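Local coordinates for protein peptidoglycan-N-acetylglucosamine deacetylase BC_1960 (Bacillus cereus, PDB 4L1G) that removes the acetyl group from N-acetylglucosamine residues of peptidoglycan, using a zinc ion, and also deacetylates soluble chitin substrates and N-acetylchitooligomers, at residues Ala63-Gly68 against Asn187-Gln192. Sequence-based numbering, arbitrary orientation.
Sequences AYAFSG and NFMIVQ
Gln192 NE2 donates a nearly straight hydrogen bond of 2.9 Å to Tyr64 OH, and the hydroxyl lies almost in the plane of the amide. Tyrosine suits this place because its long ring, with CG anti to the backbone N (chi1 -173°), runs along the same sheet face as Ile190 and carries a polar end as far as Gln192, two residues further on. The ring and amide planes stand 79° apart. Glutamine answers with a flexible chain bent at chi2, which turns the amide back to the phenol; NE2 also makes a weak hydrogen bond to Gly173 O. Nearer the backbone than the hydroxyl, the branched Ile190 sets CG2 at the ring edge, 3.6 Å from Tyr64 CD1, and Leu180 of helix 177-185 touches both side chains. The backbones pair as parallel strands: Ile190 N donates to Ala63 O, Ile190 O accepts the N-H of Ala65, and Gln192 N reaches Ala65 O at 2.9 Å. Within this chain, strand 64-65 is an outermost strand of a small parallel sheet in this NodB-type deacetylase, with 189-191 in the middle and 167-168 beyond it. On the other face, the extended, unbranched Met189 slants across to strand 64-65 until CE lies 3.9 Å from Ala65 CB, a methyl small enough to lie beside it. Past the paired strands, Phe66 packs CD2 obliquely against Gln192 CB at 3.6 Å, its flat apolar ring suiting the glutamine's aliphatic part.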
ATOM      1  N   ALA A  63       4.606  -1.182  16.022  1.00 10.90           N
ATOM      2  CA  ALA A  63       3.738  -0.455  15.104  1.00 10.33           C
ATOM      3  C   ALA A  63       3.496  -1.333  13.883  1.00  9.69           C
ATOM      4  O   ALA A  63       4.224  -1.256  12.894  1.00  9.54           O
ATOM      5  CB  ALA A  63       4.374   0.866  14.702  1.00 10.53           C
ATOM      6  N   TYR A  64       2.463  -2.165  13.960  1.00 11.36           N
ATOM      7  CA  TYR A  64       2.270  -3.249  13.006  1.00  9.87           C
ATOM      8  C   TYR A  64       0.800  -3.670  12.986  1.00  9.08           C
ATOM      9  O   TYR A  64       0.219  -3.960  14.033  1.00  9.62           O
ATOM     10  CB  TYR A  64       3.161  -4.423  13.421  1.00 10.11           C
ATOM     11  CG  TYR A  64       3.216  -5.590  12.463  1.00  9.17           C
ATOM     12  CD1 TYR A  64       3.823  -5.468  11.221  1.00  8.98           C
ATOM     13  CD2 TYR A  64       2.699  -6.830  12.822  1.00  9.39           C
ATOM     14  CE1 TYR A  64       3.890  -6.540  10.351  1.00  9.23           C
ATOM     15  CE2 TYR A  64       2.764  -7.908  11.960  1.00  9.78           C
ATOM     16  CZ  TYR A  64       3.360  -7.757  10.726  1.00  9.59           C
ATOM     17  OH  TYR A  64       3.426  -8.830   9.863  1.00  9.71           O
ATOM     18  N   ALA A  65       0.196  -3.697  11.801  1.00  7.69           N
ATOM     19  CA  ALA A  65      -1.211  -4.070  11.682  1.00  7.89           C
ATOM     20  C   ALA A  65      -1.550  -4.698  10.334  1.00  8.21           C
ATOM     21  O   ALA A  65      -0.848  -4.490   9.344  1.00  8.19           O
ATOM     22  CB  ALA A  65      -2.107  -2.862  11.943  1.00  7.52           C
ATOM     23  N   PHE A  66      -2.632  -5.471  10.310  1.00  8.36           N
ATOM     24  CA  PHE A  66      -3.124  -6.100   9.088  1.00  8.26           C
ATOM     25  C   PHE A  66      -4.375  -5.387   8.583  1.00  8.11           C
ATOM     26  O   PHE A  66      -4.654  -5.364   7.380  1.00  8.04           O
ATOM     27  CB  PHE A  66      -3.447  -7.574   9.341  1.00  8.56           C
ATOM     28  CG  PHE A  66      -2.239  -8.427   9.593  1.00  8.82           C
ATOM     29  CD1 PHE A  66      -1.721  -8.560  10.874  1.00  9.08           C
ATOM     30  CD2 PHE A  66      -1.620  -9.100   8.551  1.00  8.91           C
ATOM     31  CE1 PHE A  66      -0.606  -9.348  11.108  1.00  9.43           C
ATOM     32  CE2 PHE A  66      -0.504  -9.890   8.779  1.00  9.26           C
ATOM     33  CZ  PHE A  66       0.003 -10.014  10.058  1.00  9.51           C
ATOM     34  N   SER A  67      -5.126  -4.812   9.515  1.00  8.18           N
ATOM     35  CA  SER A  67      -6.376  -4.138   9.203  1.00  8.16           C
ATOM     36  C   SER A  67      -6.664  -3.064  10.251  1.00  8.29           C
ATOM     37  O   SER A  67      -5.881  -2.878  11.183  1.00  8.14           O
ATOM     38  CB  SER A  67      -7.525  -5.147   9.116  1.00  8.37           C
ATOM     39  OG  SER A  67      -7.540  -6.017  10.237  1.00  8.63           O
ATOM     40  N   GLY A  68      -7.778  -2.356  10.098  1.00  8.38           N
ATOM     41  CA  GLY A  68      -8.066  -1.212  10.943  1.00  8.30           C
ATOM     42  C   GLY A  68      -9.255  -1.365  11.876  1.00  8.50           C
ATOM     43  O   GLY A  68      -9.739  -2.475  12.101  1.00  8.86           O
ATOM     44  N   ASN A 187      10.102   5.356  14.310  1.00 24.29           N
ATOM     45  CA  ASN A 187       8.827   6.043  14.105  1.00 23.36           C
ATOM     46  C   ASN A 187       8.154   5.712  12.769  1.00 20.94           C
ATOM     47  O   ASN A 187       7.423   6.531  12.210  1.00 19.94           O
ATOM     48  CB  ASN A 187       8.988   7.561  14.279  1.00 24.13           C
ATOM     49  CG  ASN A 187       7.695   8.246  14.667  1.00 23.43           C
ATOM     50  OD1 ASN A 187       6.803   7.631  15.255  1.00 23.16           O
ATOM     51  ND2 ASN A 187       7.585   9.531  14.342  1.00 23.07           N
ATOM     52  N   PHE A 188       8.412   4.510  12.261  1.00 12.00           N
ATOM     53  CA  PHE A 188       7.674   3.986  11.117  1.00 10.66           C
ATOM     54  C   PHE A 188       6.451   3.224  11.611  1.00 10.15           C
ATOM     55  O   PHE A 188       6.366   2.861  12.785  1.00 10.74           O
ATOM     56  CB  PHE A 188       8.531   3.010  10.305  1.00 10.51           C
ATOM     57  CG  PHE A 188       9.582   3.666   9.453  1.00 10.93           C
ATOM     58  CD1 PHE A 188       9.239   4.298   8.269  1.00 10.75           C
ATOM     59  CD2 PHE A 188      10.917   3.617   9.821  1.00 11.60           C
ATOM     60  CE1 PHE A 188      10.209   4.887   7.473  1.00 11.25           C
ATOM     61  CE2 PHE A 188      11.890   4.205   9.033  1.00 12.08           C
ATOM     62  CZ  PHE A 188      11.535   4.840   7.856  1.00 11.90           C
ATOM     63  N   MET A 189       5.505   2.982  10.713  1.00 17.57           N
ATOM     64  CA  MET A 189       4.475   1.980  10.965  1.00 16.87           C
ATOM     65  C   MET A 189       4.403   1.018   9.791  1.00 15.46           C
ATOM     66  O   MET A 189       4.404   1.430   8.633  1.00 14.67           O
ATOM     67  CB  MET A 189       3.101   2.601  11.229  1.00 16.50           C
ATOM     68  CG  MET A 189       2.048   1.541  11.538  1.00 15.93           C
ATOM     69  SD  MET A 189       0.463   2.151  12.128  1.00 15.96           S
ATOM     70  CE  MET A 189      -0.354   0.606  12.526  1.00 15.56           C
ATOM     71  N   ILE A 190       4.348  -0.272  10.095  1.00 11.71           N
ATOM     72  CA  ILE A 190       4.281  -1.285   9.057  1.00 10.59           C
ATOM     73  C   ILE A 190       2.869  -1.836   8.935  1.00  9.84           C
ATOM     74  O   ILE A 190       2.288  -2.309   9.910  1.00 10.03           O
ATOM     75  CB  ILE A 190       5.283  -2.419   9.321  1.00 10.93           C
ATOM     76  CG1 ILE A 190       6.712  -1.878   9.196  1.00 11.71           C
ATOM     77  CG2 ILE A 190       5.043  -3.578   8.367  1.00 10.13           C
ATOM     78  CD1 ILE A 190       7.776  -2.940   9.173  1.00 11.89           C
ATOM     79  N   VAL A 191       2.308  -1.752   7.734  1.00 10.09           N
ATOM     80  CA  VAL A 191       0.967  -2.269   7.501  1.00  9.60           C
ATOM     81  C   VAL A 191       0.973  -3.324   6.408  1.00  9.51           C
ATOM     82  O   VAL A 191       1.450  -3.082   5.298  1.00  9.58           O
ATOM     83  CB  VAL A 191      -0.030  -1.148   7.139  1.00  9.43           C
ATOM     84  CG1 VAL A 191      -1.389  -1.739   6.787  1.00  9.27           C
ATOM     85  CG2 VAL A 191      -0.156  -0.159   8.290  1.00  9.83           C
ATOM     86  N   GLN A 192       0.457  -4.503   6.735  1.00 10.50           N
ATOM     87  CA  GLN A 192       0.305  -5.565   5.754  1.00 10.60           C
ATOM     88  C   GLN A 192      -1.027  -5.377   5.040  1.00 10.48           C
ATOM     89  O   GLN A 192      -1.317  -4.296   4.529  1.00 10.37           O
ATOM     90  CB  GLN A 192       0.363  -6.936   6.432  1.00 10.82           C
ATOM     91  CG  GLN A 192       1.607  -7.170   7.282  1.00 11.06           C
ATOM     92  CD  GLN A 192       2.832  -7.544   6.462  1.00 11.34           C
ATOM     93  OE1 GLN A 192       2.878  -7.328   5.251  1.00 11.33           O
ATOM     94  NE2 GLN A 192       3.833  -8.117   7.125  1.00 11.71           N
TER